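Local coordinates for antifreeze protein (Uncultured bacterium, PDB 6EIO) that probably binds ice crystals, through two faces of its fold, and so limits their growth in the manner of an antifreeze protein, at residues T107-I112 with S124-A129. Numbering follows the deposited sequence.
Sequences TISGNI and STSSLA
This is a parallel beta pairing between neighbouring coils of the beta-solenoid of an ice-binding protein. Strand 110-111 is the outermost strand of its sheet within the chain, and 128-130 is its neighbour. Three backbone bonds join them. Gly-110 N donates to Ser-127 O at 2.8 Å, and Ala-129 N returns a bond to Gly-110 O. Ile-112 N then meets Ala-129 O at 2.8 Å, with a nearly straight N-H...O angle of 166°. The buried side of the pairing is apolar. Leu-128 CG is anti to the backbone N (chi1 -165°), which puts CD1 near Gly-110 O (3.5 Å) and against Ile-112 CG2 at 3.7 Å. The two side chains cross at about a right angle. Ile-108 CG1 touches the same methyl more loosely, at 4.2 Å. Leu-128 also touches Ile-149 and Ile-151 of strand 147-151 in the next coil. The preceding corner is polar. Ser-124 OG donates to Ser-126 O at 2.8 Å, from above the carbonyl plane, and rests against Ser-109 CB at 3.3 Å. A valine at Ser-124 would probably leave Ser-126 O without this donor and set the 124-127 turn freer to shift. Water 2 bridges Thr-125 OG1 and Ser-126 OG, with a weak bond to Ser-109 OG. Asn-111 OD1 accepts from the backbone N of Gly-113, just after its own strand, and of Ser-131, just past the neighbouring strand, so one amide oxygen also links the two coils. The chemistry is thus split: backbone bonds set the coil register, aliphatic groups fill the interior, and hydroxyls with water order the corner.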
# COMPACT_ATOMS: atom_id res chain seq x y z
N THR A 107 18.23 5.42 -4.43
CA THR A 107 17.31 6.43 -4.93
C THR A 107 16.71 5.99 -6.26
O THR A 107 17.41 5.52 -7.17
CB THR A 107 18.00 7.78 -5.06
OG1 THR A 107 19.12 7.64 -5.93
CG2 THR A 107 18.47 8.23 -3.71
N ILE A 108 15.40 6.10 -6.35
CA ILE A 108 14.62 5.82 -7.56
C ILE A 108 13.56 6.91 -7.61
O ILE A 108 13.07 7.32 -6.57
CB ILE A 108 13.88 4.43 -7.56
CG1 ILE A 108 12.96 4.27 -6.33
CG2 ILE A 108 14.86 3.26 -7.68
CD1 ILE A 108 12.11 2.99 -6.33
N SER A 109 13.10 7.28 -8.80
CA SER A 109 11.99 8.22 -8.89
C SER A 109 11.35 8.07 -10.26
O SER A 109 11.89 7.43 -11.16
CB SER A 109 12.42 9.66 -8.64
OG SER A 109 13.26 10.08 -9.69
N GLY A 110 10.19 8.70 -10.41
CA GLY A 110 9.55 8.70 -11.69
C GLY A 110 9.02 7.33 -12.08
O GLY A 110 8.62 6.52 -11.25
N ASN A 111 8.99 7.08 -13.38
CA ASN A 111 8.48 5.81 -13.87
C ASN A 111 9.44 4.68 -13.52
O ASN A 111 10.61 4.71 -13.92
CB ASN A 111 8.30 5.88 -15.38
CG ASN A 111 7.87 4.57 -15.97
OD1 ASN A 111 7.03 3.86 -15.41
ND2 ASN A 111 8.43 4.23 -17.12
N ILE A 112 8.92 3.67 -12.82
CA ILE A 112 9.66 2.46 -12.49
C ILE A 112 9.11 1.24 -13.21
O ILE A 112 9.52 0.11 -12.92
CB ILE A 112 9.78 2.23 -10.98
CG1 ILE A 112 8.42 2.12 -10.32
CG2 ILE A 112 10.62 3.34 -10.36
CD1 ILE A 112 8.50 1.67 -8.88
N SER A 124 12.36 7.95 -3.17
CA SER A 124 12.01 8.84 -4.26
C SER A 124 11.80 10.24 -3.71
O SER A 124 10.96 10.46 -2.84
CB SER A 124 10.74 8.37 -4.96
OG SER A 124 10.42 9.21 -6.05
N THR A 125 12.55 11.21 -4.24
CA THR A 125 12.41 12.60 -3.83
C THR A 125 11.37 13.35 -4.65
O THR A 125 11.18 14.54 -4.43
CB THR A 125 13.76 13.32 -3.94
OG1 THR A 125 14.20 13.27 -5.29
CG2 THR A 125 14.81 12.68 -3.02
N SER A 126 10.73 12.68 -5.60
CA SER A 126 9.66 13.27 -6.40
C SER A 126 8.57 12.20 -6.56
O SER A 126 8.53 11.20 -5.83
CB SER A 126 10.24 13.81 -7.72
OG SER A 126 10.90 12.79 -8.43
N SER A 127 7.68 12.39 -7.53
CA SER A 127 6.61 11.42 -7.70
C SER A 127 7.16 10.11 -8.25
O SER A 127 8.11 10.08 -9.04
CB SER A 127 5.54 11.96 -8.65
OG SER A 127 4.78 13.00 -8.06
N LEU A 128 6.54 9.00 -7.81
CA LEU A 128 6.90 7.66 -8.25
C LEU A 128 5.69 7.10 -9.00
O LEU A 128 4.55 7.28 -8.57
CB LEU A 128 7.24 6.77 -7.06
CG LEU A 128 7.96 5.47 -7.39
CD1 LEU A 128 9.37 5.74 -7.89
CD2 LEU A 128 8.00 4.58 -6.16
N ALA A 129 5.94 6.43 -10.13
CA ALA A 129 4.85 5.99 -10.98
C ALA A 129 5.18 4.65 -11.61
O ALA A 129 6.34 4.33 -11.82
CB ALA A 129 4.58 7.00 -12.09
O HOH W 1 14.82 10.01 -5.65
O HOH W 2 13.61 13.16 -8.12